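Local coordinates for protein ebony (Drosophila melanogaster, PDB 6DYM) that probably joins beta-alanine to biogenic amines as a nonribosomal peptide synthetase, this chain being its C-terminal condensation domain, at residues V7-E12 / D50-L55; V56-S61 / L77-R82; L60-Y65 / H145-V150; Q118-F123 / K154-I159. All coordinates share one frame; numbering follows the deposited sequence.

Interaction 1. Residues V7-E12 / D50-L55; sequences VPLRLE and DIWNVL
Trp52 reaches from helix 41-58 to the loop that follows strand 4-8, and Leu9 comes against its six-membered ring obliquely. This is the buried side: Leu9 CG lies 3.7 Å from Trp52 CH2, while Leu9 CD2 also packs on Leu55 CG at 3.8 Å, and Val17 of helix 14-25 touches both Leu9 and Trp52. With CG opposite the backbone N (chi1 180°), the indole extends far enough for Trp52 NE1 to donate to Leu11 O at 3.0 Å. The bond is bent, 137° at the hydrogen. Arg10 O comes up to the ring edge, 3.1 Å from Trp52 CZ2. The outer side is exposed: Leu11 and Asn53 cross at about a right angle, with Leu11 CD2 3.5 Å from Asn53 ND2, and Arg10 turns away to form a salt bridge with Glu12. A leucine in place of Trp52 would probably leave Leu11 O without its donor and open a gap beside Leu9. Packing the first strand's exit loop against the second helix is consistent with a GNAT-like fold.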
loop_
_atom_site.group_PDB
_atom_site.type_symbol
_atom_site.label_atom_id
_atom_site.label_comp_id
_atom_site.label_asym_id
_atom_site.label_seq_id
_atom_site.Cartn_x
_atom_site.Cartn_y
_atom_site.Cartn_z
ATOM N N VAL A 7 -17.049 0.529 0.628
ATOM C CA VAL A 7 -17.705 1.790 0.292
ATOM C C VAL A 7 -16.686 2.710 -0.373
ATOM O O VAL A 7 -15.579 2.880 0.157
ATOM C CB VAL A 7 -18.313 2.437 1.546
ATOM C CG1 VAL A 7 -18.703 3.878 1.275
ATOM C CG2 VAL A 7 -19.512 1.628 2.029
ATOM N N PRO A 8 -17.002 3.317 -1.522
ATOM C CA PRO A 8 -16.048 4.241 -2.148
ATOM C C PRO A 8 -15.638 5.351 -1.192
ATOM O O PRO A 8 -16.417 5.802 -0.349
ATOM C CB PRO A 8 -16.820 4.796 -3.352
ATOM C CG PRO A 8 -17.827 3.750 -3.667
ATOM C CD PRO A 8 -18.210 3.128 -2.346
ATOM N N LEU A 9 -14.385 5.773 -1.333
ATOM C CA LEU A 9 -13.821 6.808 -0.482
ATOM C C LEU A 9 -14.584 8.118 -0.645
ATOM O O LEU A 9 -14.863 8.553 -1.767
ATOM C CB LEU A 9 -12.347 7.005 -0.839
ATOM C CG LEU A 9 -11.391 7.467 0.253
ATOM C CD1 LEU A 9 -11.310 6.442 1.366
ATOM C CD2 LEU A 9 -10.022 7.724 -0.345
ATOM N N ARG A 10 -14.919 8.745 0.482
ATOM C CA ARG A 10 -15.570 10.047 0.509
ATOM C C ARG A 10 -14.659 11.065 1.180
ATOM O O ARG A 10 -13.729 10.711 1.910
ATOM C CB ARG A 10 -16.906 9.998 1.260
ATOM C CG ARG A 10 -17.988 9.188 0.587
ATOM C CD ARG A 10 -19.278 9.254 1.388
ATOM N NE ARG A 10 -19.907 7.942 1.521
ATOM C CZ ARG A 10 -20.121 7.324 2.680
ATOM N NH1 ARG A 10 -19.758 7.898 3.822
ATOM N NH2 ARG A 10 -20.703 6.133 2.701
ATOM N N LEU A 11 -14.951 12.347 0.940
ATOM C CA LEU A 11 -14.113 13.409 1.494
ATOM C C LEU A 11 -14.094 13.369 3.018
ATOM O O LEU A 11 -13.053 13.614 3.641
ATOM C CB LEU A 11 -14.604 14.771 0.999
ATOM C CG LEU A 11 -14.145 15.209 -0.393
ATOM C CD1 LEU A 11 -14.530 16.661 -0.648
ATOM C CD2 LEU A 11 -12.647 15.019 -0.575
ATOM N N GLU A 12 -15.225 13.043 3.638
ATOM C CA GLU A 12 -15.341 13.062 5.091
ATOM C C GLU A 12 -14.697 11.859 5.771
ATOM O O GLU A 12 -14.726 11.781 7.005
ATOM C CB GLU A 12 -16.816 13.160 5.488
ATOM C CG GLU A 12 -17.586 11.854 5.381
ATOM C CD GLU A 12 -18.490 11.822 4.163
ATOM O OE1 GLU A 12 -18.224 12.586 3.205
ATOM O OE2 GLU A 12 -19.466 11.040 4.163
ATOM N N ASP A 50 -1.950 15.737 1.912
ATOM C CA ASP A 50 -1.533 16.384 0.674
ATOM C C ASP A 50 -2.221 15.788 -0.549
ATOM O O ASP A 50 -2.439 16.495 -1.539
ATOM C CB ASP A 50 -0.016 16.289 0.518
ATOM C CG ASP A 50 0.713 17.399 1.246
ATOM O OD1 ASP A 50 0.034 18.257 1.850
ATOM O OD2 ASP A 50 1.963 17.413 1.211
ATOM N N ILE A 51 -2.561 14.499 -0.511
ATOM C CA ILE A 51 -3.148 13.818 -1.661
ATOM C C ILE A 51 -4.633 13.559 -1.494
ATOM O O ILE A 51 -5.253 12.990 -2.405
ATOM C CB ILE A 51 -2.413 12.496 -1.963
ATOM C CG1 ILE A 51 -2.638 11.488 -0.833
ATOM C CG2 ILE A 51 -0.935 12.744 -2.161
ATOM C CD1 ILE A 51 -2.156 10.079 -1.153
ATOM N N TRP A 52 -5.236 13.977 -0.377
ATOM C CA TRP A 52 -6.555 13.465 -0.015
ATOM C C TRP A 52 -7.603 13.772 -1.082
ATOM O O TRP A 52 -8.386 12.894 -1.465
ATOM C CB TRP A 52 -7.003 14.024 1.334
ATOM C CG TRP A 52 -8.349 13.499 1.683
ATOM C CD1 TRP A 52 -9.527 14.186 1.685
ATOM C CD2 TRP A 52 -8.672 12.148 2.026
ATOM N NE1 TRP A 52 -10.562 13.349 2.030
ATOM C CE2 TRP A 52 -10.061 12.091 2.243
ATOM C CE3 TRP A 52 -7.914 10.982 2.183
ATOM C CZ2 TRP A 52 -10.710 10.916 2.609
ATOM C CZ3 TRP A 52 -8.562 9.814 2.544
ATOM C CH2 TRP A 52 -9.943 9.790 2.757
ATOM N N ASN A 53 -7.646 15.015 -1.566
ATOM C CA ASN A 53 -8.693 15.388 -2.514
ATOM C C ASN A 53 -8.557 14.609 -3.817
ATOM O O ASN A 53 -9.537 14.054 -4.326
ATOM C CB ASN A 53 -8.663 16.898 -2.768
ATOM C CG ASN A 53 -9.103 17.702 -1.553
ATOM O OD1 ASN A 53 -8.309 18.425 -0.952
ATOM N ND2 ASN A 53 -10.374 17.582 -1.191
ATOM N N VAL A 54 -7.340 14.541 -4.361
ATOM C CA VAL A 54 -7.098 13.759 -5.573
ATOM C C VAL A 54 -7.423 12.287 -5.340
ATOM O O VAL A 54 -7.993 11.615 -6.209
ATOM C CB VAL A 54 -5.643 13.946 -6.040
ATOM C CG1 VAL A 54 -5.369 13.112 -7.285
ATOM C CG2 VAL A 54 -5.360 15.415 -6.283
ATOM N N LEU A 55 -7.070 11.767 -4.160
ATOM C CA LEU A 55 -7.350 10.370 -3.843
ATOM C C LEU A 55 -8.841 10.072 -3.927
ATOM O O LEU A 55 -9.251 9.066 -4.519
ATOM C CB LEU A 55 -6.806 10.048 -2.452
ATOM C CG LEU A 55 -6.683 8.590 -2.008
ATOM C CD1 LEU A 55 -5.761 7.809 -2.930
ATOM C CD2 LEU A 55 -6.170 8.542 -0.582
#

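Interaction 2. Residues V56-S61 / L77-R82; sequences VERDLS and LNFDAR
Asn78 grips the turn after helix 41-58 at two successive residues, with its backbone and its side chain. Asn78 N donates to Ser61 OG at 2.9 Å, nearly straight at 171°; the serine hydroxyl is set beside its own backbone N (chi1 -50°), which brings it in front of the Asn78 N-H. The Asn78 amide turns to Leu60, and Asn78 ND2 donates to Leu60 O at 2.9 Å, with the oxygen lying in the amide plane. A water joins the same corner, accepting from Leu60 N, donating to Asn78 O and lying 2.7 Å from Ser61 OG. Leu60 points at the strand, its CD1 3.5 Å from Asp80 N. On the exposed side, Arg58 crosses Phe79 at about a right angle: Arg58 CG sits at the ring edge, 4.0 Å from Phe79 CE1, and the guanidinium plane is steeply turned from the ring. The turn thus closes onto strand 71-80, whose Phe79 packs on Leu55 of helix 41-58 and meets Phe123 of the adjoining strand 119-127.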
loop_
_atom_site.group_PDB
_atom_site.type_symbol
_atom_site.label_atom_id
_atom_site.label_comp_id
_atom_site.label_asym_id
_atom_site.label_seq_id
_atom_site.Cartn_x
_atom_site.Cartn_y
_atom_site.Cartn_z
ATOM N N VAL A 56 -9.673 10.950 -3.361
ATOM C CA VAL A 56 -11.116 10.733 -3.399
ATOM C C VAL A 56 -11.652 10.910 -4.817
ATOM O O VAL A 56 -12.531 10.159 -5.261
ATOM C CB VAL A 56 -11.821 11.673 -2.403
ATOM C CG1 VAL A 56 -13.333 11.609 -2.572
ATOM C CG2 VAL A 56 -11.434 11.322 -0.977
ATOM N N GLU A 57 -11.125 11.887 -5.561
ATOM C CA GLU A 57 -11.708 12.208 -6.863
ATOM C C GLU A 57 -11.391 11.150 -7.920
ATOM O O GLU A 57 -12.213 10.909 -8.813
ATOM C CB GLU A 57 -11.238 13.592 -7.316
ATOM C CG GLU A 57 -11.726 14.716 -6.397
ATOM C CD GLU A 57 -12.102 15.987 -7.140
ATOM O OE1 GLU A 57 -11.286 16.468 -7.954
ATOM O OE2 GLU A 57 -13.214 16.506 -6.902
ATOM N N ARG A 58 -10.226 10.500 -7.840
ATOM C CA ARG A 58 -9.917 9.439 -8.795
ATOM C C ARG A 58 -10.863 8.248 -8.678
ATOM O O ARG A 58 -10.996 7.486 -9.641
ATOM C CB ARG A 58 -8.472 8.975 -8.619
ATOM C CG ARG A 58 -7.452 10.056 -8.907
ATOM C CD ARG A 58 -7.500 10.483 -10.362
ATOM N NE ARG A 58 -6.431 11.428 -10.660
ATOM C CZ ARG A 58 -6.471 12.325 -11.640
ATOM N NH1 ARG A 58 -7.533 12.401 -12.431
ATOM N NH2 ARG A 58 -5.444 13.144 -11.828
ATOM N N ASP A 59 -11.510 8.070 -7.522
ATOM C CA ASP A 59 -12.562 7.062 -7.334
ATOM C C ASP A 59 -12.049 5.637 -7.557
ATOM O O ASP A 59 -12.723 4.804 -8.166
ATOM C CB ASP A 59 -13.770 7.354 -8.233
ATOM C CG ASP A 59 -15.030 6.633 -7.774
ATOM O OD1 ASP A 59 -15.273 6.563 -6.549
ATOM O OD2 ASP A 59 -15.780 6.135 -8.637
ATOM N N LEU A 60 -10.852 5.346 -7.053
ATOM C CA LEU A 60 -10.293 4.001 -7.126
ATOM C C LEU A 60 -10.059 3.387 -5.754
ATOM O O LEU A 60 -9.691 2.207 -5.674
ATOM C CB LEU A 60 -8.976 4.004 -7.912
ATOM C CG LEU A 60 -9.023 4.508 -9.356
ATOM C CD1 LEU A 60 -7.613 4.621 -9.917
ATOM C CD2 LEU A 60 -9.876 3.594 -10.225
ATOM N N SER A 61 -10.263 4.143 -4.680
ATOM C CA SER A 61 -10.007 3.693 -3.323
ATOM C C SER A 61 -11.325 3.467 -2.597
ATOM O O SER A 61 -12.387 3.914 -3.040
ATOM C CB SER A 61 -9.146 4.712 -2.571
ATOM O OG SER A 61 -8.005 5.066 -3.336
ATOM N N LEU A 77 -6.144 2.110 -0.549
ATOM C CA LEU A 77 -5.891 3.318 -1.328
ATOM C C LEU A 77 -5.180 2.933 -2.620
ATOM O O LEU A 77 -4.125 2.292 -2.582
ATOM C CB LEU A 77 -5.057 4.315 -0.522
ATOM C CG LEU A 77 -5.562 4.581 0.899
ATOM C CD1 LEU A 77 -4.757 5.688 1.562
ATOM C CD2 LEU A 77 -7.047 4.927 0.883
ATOM N N ASN A 78 -5.763 3.315 -3.755
ATOM C CA ASN A 78 -5.280 2.910 -5.064
ATOM C C ASN A 78 -5.191 4.111 -5.986
ATOM O O ASN A 78 -5.977 5.056 -5.880
ATOM C CB ASN A 78 -6.196 1.865 -5.694
ATOM C CG ASN A 78 -6.445 0.701 -4.780
ATOM O OD1 ASN A 78 -5.504 0.051 -4.339
ATOM N ND2 ASN A 78 -7.713 0.438 -4.468
ATOM N N PHE A 79 -4.230 4.044 -6.907
ATOM C CA PHE A 79 -4.073 5.007 -7.987
ATOM C C PHE A 79 -3.802 4.258 -9.283
ATOM O O PHE A 79 -3.313 3.125 -9.283
ATOM C CB PHE A 79 -2.908 5.972 -7.747
ATOM C CG PHE A 79 -3.237 7.138 -6.868
ATOM C CD1 PHE A 79 -4.188 8.067 -7.253
ATOM C CD2 PHE A 79 -2.561 7.330 -5.676
ATOM C CE1 PHE A 79 -4.475 9.148 -6.453
ATOM C CE2 PHE A 79 -2.844 8.411 -4.870
ATOM C CZ PHE A 79 -3.799 9.321 -5.261
ATOM N N ASP A 80 -4.130 4.904 -10.393
ATOM C CA ASP A 80 -3.538 4.530 -11.667
ATOM C C ASP A 80 -2.033 4.739 -11.572
ATOM O O ASP A 80 -1.573 5.856 -11.316
ATOM C CB ASP A 80 -4.145 5.374 -12.788
ATOM C CG ASP A 80 -3.675 4.953 -14.177
ATOM O OD1 ASP A 80 -2.561 4.406 -14.317
ATOM O OD2 ASP A 80 -4.428 5.183 -15.144
ATOM N N ALA A 81 -1.266 3.661 -11.758
ATOM C CA ALA A 81 0.181 3.752 -11.589
ATOM C C ALA A 81 0.797 4.819 -12.488
ATOM O O ALA A 81 1.840 5.388 -12.148
ATOM C CB ALA A 81 0.829 2.397 -11.860
ATOM N N ARG A 82 0.171 5.109 -13.627
ATOM C CA ARG A 82 0.674 6.100 -14.569
ATOM C C ARG A 82 -0.042 7.446 -14.447
ATOM O O ARG A 82 0.017 8.260 -15.376
ATOM C CB ARG A 82 0.565 5.558 -15.994
ATOM C CG ARG A 82 1.253 4.205 -16.191
ATOM C CD ARG A 82 1.495 3.921 -17.665
ATOM N NE ARG A 82 2.050 2.589 -17.913
ATOM C CZ ARG A 82 3.316 2.253 -17.680
ATOM N NH1 ARG A 82 3.745 1.026 -17.951
ATOM N NH2 ARG A 82 4.156 3.144 -17.173
HETATM O O HOH W 1 -8.360 6.685 -5.473
#

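Interaction 3. Residues L60-Y65 / H145-V150; sequences LSFVVY and HEVLRV
The interface between the central sheet and helix 133-153 is plugged here by Phe62 of strand 62-66, which points into Glu146, Val147 and Val150. The short strand and helix segments run roughly antiparallel, at 141°, with axes 10.8 Å apart. Phe62 CG takes the crowded position between backbone N and carbonyl carbon (chi1 59°), swinging the ring out to the helix. Phe62 CZ comes obliquely to within 3.6 Å of Glu146 CB, and Val147 CG2 lies at the ring edge, 3.8 Å from Phe62 CE2. Val150 CG2 comes obliquely to 4.3 Å from Phe62 CD2, and Val150 CG1 lies 4.0 Å from Leu60 O. No hydrogen bond crosses. Glu146 offers the ring only its aliphatic stem, then bends at chi2 (-55°) so that its carboxylate leads away. There Glu146 OE1 receives Arg149 NE at 3.1 Å on the syn side, in a salt bridge, and Glu146 OE2 receives His145 ND1 at 3.1 Å on the anti side; both donors are tilted from the carboxylate plane, and together they probably hold it in place. Ala6 of strand 4-8 touches both Phe62 and Glu146. A crossover helix lying against the sheet and reaching its early strands fits the GNAT-like architecture of this domain.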
loop_
_atom_site.group_PDB
_atom_site.type_symbol
_atom_site.label_atom_id
_atom_site.label_comp_id
_atom_site.label_asym_id
_atom_site.label_seq_id
_atom_site.Cartn_x
_atom_site.Cartn_y
_atom_site.Cartn_z
ATOM N N LEU A 60 -10.852 5.346 -7.053
ATOM C CA LEU A 60 -10.293 4.001 -7.126
ATOM C C LEU A 60 -10.059 3.387 -5.754
ATOM O O LEU A 60 -9.691 2.207 -5.674
ATOM C CB LEU A 60 -8.976 4.004 -7.912
ATOM C CG LEU A 60 -9.023 4.508 -9.356
ATOM C CD1 LEU A 60 -7.613 4.621 -9.917
ATOM C CD2 LEU A 60 -9.876 3.594 -10.225
ATOM N N SER A 61 -10.263 4.143 -4.680
ATOM C CA SER A 61 -10.007 3.693 -3.323
ATOM C C SER A 61 -11.325 3.467 -2.597
ATOM O O SER A 61 -12.387 3.914 -3.040
ATOM C CB SER A 61 -9.146 4.712 -2.571
ATOM O OG SER A 61 -8.005 5.066 -3.336
ATOM N N PHE A 62 -11.254 2.760 -1.470
ATOM C CA PHE A 62 -12.461 2.456 -0.714
ATOM C C PHE A 62 -12.117 2.238 0.751
ATOM O O PHE A 62 -10.953 2.061 1.121
ATOM C CB PHE A 62 -13.202 1.234 -1.287
ATOM C CG PHE A 62 -12.388 -0.043 -1.308
ATOM C CD1 PHE A 62 -12.309 -0.854 -0.184
ATOM C CD2 PHE A 62 -11.739 -0.448 -2.464
ATOM C CE1 PHE A 62 -11.576 -2.026 -0.205
ATOM C CE2 PHE A 62 -11.009 -1.622 -2.494
ATOM C CZ PHE A 62 -10.930 -2.415 -1.361
ATOM N N VAL A 63 -13.153 2.276 1.584
ATOM C CA VAL A 63 -13.061 1.900 2.987
ATOM C C VAL A 63 -13.912 0.652 3.200
ATOM O O VAL A 63 -14.824 0.345 2.427
ATOM C CB VAL A 63 -13.511 3.039 3.931
ATOM C CG1 VAL A 63 -12.531 4.198 3.885
ATOM C CG2 VAL A 63 -14.914 3.515 3.563
ATOM N N VAL A 64 -13.607 -0.078 4.268
ATOM C CA VAL A 64 -14.353 -1.278 4.627
ATOM C C VAL A 64 -15.080 -1.006 5.935
ATOM O O VAL A 64 -14.450 -0.664 6.944
ATOM C CB VAL A 64 -13.443 -2.509 4.751
ATOM C CG1 VAL A 64 -14.249 -3.712 5.233
ATOM C CG2 VAL A 64 -12.789 -2.807 3.420
ATOM N N TYR A 65 -16.399 -1.166 5.914
ATOM C CA TYR A 65 -17.234 -1.015 7.094
ATOM C C TYR A 65 -17.492 -2.376 7.730
ATOM O O TYR A 65 -17.734 -3.363 7.029
ATOM C CB TYR A 65 -18.571 -0.357 6.731
ATOM C CG TYR A 65 -18.521 1.157 6.629
ATOM C CD1 TYR A 65 -18.739 1.958 7.746
ATOM C CD2 TYR A 65 -18.267 1.782 5.414
ATOM C CE1 TYR A 65 -18.696 3.341 7.656
ATOM C CE2 TYR A 65 -18.221 3.165 5.314
ATOM C CZ TYR A 65 -18.437 3.938 6.438
ATOM O OH TYR A 65 -18.395 5.312 6.347
ATOM N N HIS A 145 -10.022 -9.156 -2.201
ATOM C CA HIS A 145 -11.084 -9.530 -3.124
ATOM C C HIS A 145 -11.710 -8.304 -3.776
ATOM O O HIS A 145 -12.045 -8.335 -4.963
ATOM C CB HIS A 145 -12.143 -10.356 -2.376
ATOM C CG HIS A 145 -13.345 -10.732 -3.192
ATOM N ND1 HIS A 145 -14.438 -9.901 -3.337
ATOM C CD2 HIS A 145 -13.648 -11.872 -3.860
ATOM C CE1 HIS A 145 -15.348 -10.502 -4.083
ATOM N NE2 HIS A 145 -14.895 -11.699 -4.412
ATOM N N GLU A 146 -11.876 -7.215 -3.023
ATOM C CA GLU A 146 -12.529 -6.035 -3.581
ATOM C C GLU A 146 -11.607 -5.223 -4.483
ATOM O O GLU A 146 -12.083 -4.587 -5.429
ATOM C CB GLU A 146 -13.075 -5.152 -2.460
ATOM C CG GLU A 146 -14.328 -5.718 -1.804
ATOM C CD GLU A 146 -15.430 -5.996 -2.813
ATOM O OE1 GLU A 146 -15.879 -5.036 -3.480
ATOM O OE2 GLU A 146 -15.839 -7.173 -2.943
ATOM N N VAL A 147 -10.301 -5.212 -4.213
ATOM C CA VAL A 147 -9.383 -4.538 -5.129
ATOM C C VAL A 147 -9.444 -5.193 -6.504
ATOM O O VAL A 147 -9.481 -4.510 -7.536
ATOM C CB VAL A 147 -7.954 -4.531 -4.554
ATOM C CG1 VAL A 147 -6.961 -4.055 -5.605
ATOM C CG2 VAL A 147 -7.885 -3.630 -3.331
ATOM N N LEU A 148 -9.488 -6.527 -6.537
ATOM C CA LEU A 148 -9.661 -7.240 -7.800
ATOM C C LEU A 148 -10.937 -6.796 -8.508
ATOM O O LEU A 148 -10.929 -6.552 -9.719
ATOM C CB LEU A 148 -9.676 -8.752 -7.548
ATOM C CG LEU A 148 -8.344 -9.390 -7.125
ATOM C CD1 LEU A 148 -8.518 -10.775 -6.495
ATOM C CD2 LEU A 148 -7.365 -9.448 -8.293
ATOM N N ARG A 149 -12.037 -6.667 -7.760
ATOM C CA ARG A 149 -13.310 -6.270 -8.356
ATOM C C ARG A 149 -13.239 -4.869 -8.947
ATOM O O ARG A 149 -13.773 -4.617 -10.035
ATOM C CB ARG A 149 -14.421 -6.345 -7.308
ATOM C CG ARG A 149 -15.816 -6.489 -7.883
ATOM C CD ARG A 149 -16.877 -6.097 -6.864
ATOM N NE ARG A 149 -16.732 -4.707 -6.444
ATOM C CZ ARG A 149 -17.182 -3.669 -7.139
ATOM N NH1 ARG A 149 -17.811 -3.868 -8.290
ATOM N NH2 ARG A 149 -17.005 -2.434 -6.685
ATOM N N VAL A 150 -12.609 -3.935 -8.232
ATOM C CA VAL A 150 -12.470 -2.577 -8.750
ATOM C C VAL A 150 -11.659 -2.589 -10.039
ATOM O O VAL A 150 -12.010 -1.919 -11.018
ATOM C CB VAL A 150 -11.844 -1.664 -7.679
ATOM C CG1 VAL A 150 -11.457 -0.303 -8.271
ATOM C CG2 VAL A 150 -12.802 -1.502 -6.502
#

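Interaction 4. Residues Q118-F123 / K154-I159; sequences QILHSF and KQFAGI
Gln118 O receives two backbone donors from the turn entering strand 158-163: Ala157 N at 2.8 Å, well off the C=O direction, and Gly158 N at 3.3 Å, nearly along it. Leu120 N returns a bond to Gly158 O at 3.0 Å, fixing the parallel register, and Ile159 CA adds a C-H...O contact to Leu120 O at 3.3 Å. Further out, a water donates to both Gln118 OE1 and Gln155 O; Gln155, just past helix 133-153, has positive phi and closes the helix in a Schellman motif. Round this polar core lies the packing. Leu120 CB sits over one face of the Phe156 ring, a CH-pi contact 4.1 Å from the ring centroid, and the two side chains cross at about a right angle. Leu120 CG stands opposite its own N (chi1 -175°), which carries Leu120 CD1 to 4.1 Å from Phe156 CZ. Phe156 CD2 is also pressed against the strand backbone, 3.4 Å from Leu120 N. On the same sheet face as Leu120, Ile159 CG1 lies 4.3 Å from Leu120 CD2. An alanine at Phe156 would probably open a gap under Leu120 and uncover the backbone next to it. The chemistry implies that main-chain bonds set the register of this beta-alpha-beta unit while apolar groups seal it.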
loop_
_atom_site.group_PDB
_atom_site.type_symbol
_atom_site.label_atom_id
_atom_site.label_comp_id
_atom_site.label_asym_id
_atom_site.label_seq_id
_atom_site.Cartn_x
_atom_site.Cartn_y
_atom_site.Cartn_z
ATOM N N GLN A 118 -4.403 1.244 -17.249
ATOM C CA GLN A 118 -3.841 -0.087 -17.438
ATOM C C GLN A 118 -3.376 -0.712 -16.132
ATOM O O GLN A 118 -3.706 -1.863 -15.841
ATOM C CB GLN A 118 -2.663 -0.028 -18.423
ATOM C CG GLN A 118 -3.035 0.421 -19.830
ATOM C CD GLN A 118 -3.652 -0.689 -20.656
ATOM O OE1 GLN A 118 -3.907 -1.785 -20.155
ATOM N NE2 GLN A 118 -3.894 -0.411 -21.932
ATOM N N ILE A 119 -2.615 0.024 -15.336
ATOM C CA ILE A 119 -1.986 -0.504 -14.134
ATOM C C ILE A 119 -2.676 0.118 -12.928
ATOM O O ILE A 119 -2.546 1.323 -12.679
ATOM C CB ILE A 119 -0.481 -0.216 -14.120
ATOM C CG1 ILE A 119 0.158 -0.638 -15.446
ATOM C CG2 ILE A 119 0.175 -0.925 -12.967
ATOM C CD1 ILE A 119 1.627 -0.295 -15.532
ATOM N N LEU A 120 -3.404 -0.702 -12.172
ATOM C CA LEU A 120 -3.971 -0.277 -10.899
ATOM C C LEU A 120 -2.933 -0.497 -9.804
ATOM O O LEU A 120 -2.570 -1.639 -9.503
ATOM C CB LEU A 120 -5.258 -1.039 -10.586
ATOM C CG LEU A 120 -5.939 -0.536 -9.315
ATOM C CD1 LEU A 120 -6.417 0.905 -9.504
ATOM C CD2 LEU A 120 -7.090 -1.447 -8.905
ATOM N N HIS A 121 -2.465 0.594 -9.207
ATOM C CA HIS A 121 -1.419 0.549 -8.192
ATOM C C HIS A 121 -2.079 0.497 -6.822
ATOM O O HIS A 121 -2.691 1.475 -6.383
ATOM C CB HIS A 121 -0.492 1.757 -8.304
ATOM C CG HIS A 121 0.665 1.717 -7.353
ATOM N ND1 HIS A 121 1.337 2.851 -6.946
ATOM C CD2 HIS A 121 1.264 0.679 -6.721
ATOM C CE1 HIS A 121 2.303 2.512 -6.110
ATOM N NE2 HIS A 121 2.282 1.200 -5.957
ATOM N N SER A 122 -1.971 -0.651 -6.158
ATOM C CA SER A 122 -2.396 -0.784 -4.765
ATOM C C SER A 122 -1.266 -0.242 -3.905
ATOM O O SER A 122 -0.263 -0.921 -3.679
ATOM C CB SER A 122 -2.708 -2.236 -4.424
ATOM O OG SER A 122 -3.087 -2.361 -3.061
ATOM N N PHE A 123 -1.401 0.996 -3.439
ATOM C CA PHE A 123 -0.252 1.630 -2.814
ATOM C C PHE A 123 -0.340 1.708 -1.296
ATOM O O PHE A 123 0.708 1.769 -0.647
ATOM C CB PHE A 123 -0.004 3.014 -3.438
ATOM C CG PHE A 123 -0.829 4.126 -2.860
ATOM C CD1 PHE A 123 -0.317 4.941 -1.863
ATOM C CD2 PHE A 123 -2.084 4.403 -3.360
ATOM C CE1 PHE A 123 -1.061 5.982 -1.338
ATOM C CE2 PHE A 123 -2.836 5.449 -2.844
ATOM C CZ PHE A 123 -2.321 6.236 -1.828
ATOM N N LYS A 154 -13.411 -1.240 -13.385
ATOM C CA LYS A 154 -12.831 -0.028 -13.945
ATOM C C LYS A 154 -11.982 -0.298 -15.183
ATOM O O LYS A 154 -11.368 0.634 -15.710
ATOM C CB LYS A 154 -11.996 0.698 -12.886
ATOM C CG LYS A 154 -12.793 1.134 -11.663
ATOM C CD LYS A 154 -13.409 2.503 -11.878
ATOM C CE LYS A 154 -14.197 2.959 -10.657
ATOM N NZ LYS A 154 -14.731 4.336 -10.848
ATOM N N GLN A 155 -11.922 -1.552 -15.644
ATOM C CA GLN A 155 -11.294 -1.915 -16.920
ATOM C C GLN A 155 -9.775 -1.742 -16.892
ATOM O O GLN A 155 -9.166 -1.375 -17.897
ATOM C CB GLN A 155 -11.896 -1.127 -18.090
ATOM C CG GLN A 155 -13.406 -1.272 -18.244
ATOM C CD GLN A 155 -13.920 -0.650 -19.532
ATOM O OE1 GLN A 155 -13.156 -0.414 -20.469
ATOM N NE2 GLN A 155 -15.221 -0.385 -19.586
ATOM N N PHE A 156 -9.154 -2.018 -15.749
ATOM C CA PHE A 156 -7.701 -2.049 -15.707
ATOM C C PHE A 156 -7.196 -3.400 -16.204
ATOM O O PHE A 156 -7.924 -4.394 -16.228
ATOM C CB PHE A 156 -7.190 -1.773 -14.293
ATOM C CG PHE A 156 -7.198 -0.316 -13.920
ATOM C CD1 PHE A 156 -8.373 0.307 -13.529
ATOM C CD2 PHE A 156 -6.031 0.431 -13.969
ATOM C CE1 PHE A 156 -8.386 1.651 -13.187
ATOM C CE2 PHE A 156 -6.037 1.777 -13.629
ATOM C CZ PHE A 156 -7.218 2.387 -13.237
ATOM N N ALA A 157 -5.928 -3.422 -16.624
ATOM C CA ALA A 157 -5.334 -4.666 -17.098
ATOM C C ALA A 157 -4.813 -5.525 -15.954
ATOM O O ALA A 157 -4.837 -6.759 -16.049
ATOM C CB ALA A 157 -4.203 -4.372 -18.087
ATOM N N GLY A 158 -4.339 -4.907 -14.879
ATOM C CA GLY A 158 -3.873 -5.695 -13.753
ATOM C C GLY A 158 -3.623 -4.831 -12.539
ATOM O O GLY A 158 -3.762 -3.605 -12.575
ATOM N N ILE A 159 -3.237 -5.503 -11.455
ATOM C CA ILE A 159 -2.966 -4.874 -10.168
ATOM C C ILE A 159 -1.481 -5.009 -9.855
ATOM O O ILE A 159 -0.900 -6.093 -9.994
ATOM C CB ILE A 159 -3.825 -5.500 -9.051
ATOM C CG1 ILE A 159 -5.311 -5.303 -9.357
ATOM C CG2 ILE A 159 -3.466 -4.899 -7.703
ATOM C CD1 ILE A 159 -6.220 -6.099 -8.475
HETATM O O HOH W 2 -7.026 -2.321 -19.739
#

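Overall arrangement
Interactions 1 and 2 follow one another along helix 41-58 and its exit turn, with centres 9 Å apart; Leu9 N probably bonds to Ser61 O between them, and Leu55 CD1 lies 3.6 Å from Ser61 OG. Interactions 2 and 3 share Leu60, whose O takes Asn78 ND2 and borders Val150; Leu60 CD1 is also 3.9 Å from Leu120 CD1 of interaction 4. Strands 71-80 and 119-127 pair directly, Phe79 O to His121 N at 2.7 Å, joining interactions 2 and 4. Interactions 3 and 4 meet where Val147 and Leu148 pack on Ile159. Interaction 4 lies where strands 119-127 and 158-163 begin; if this domain resembles GNAT relatives, whose equivalent strands splay further along to admit a pantetheine arm, that site would probably lie beyond it.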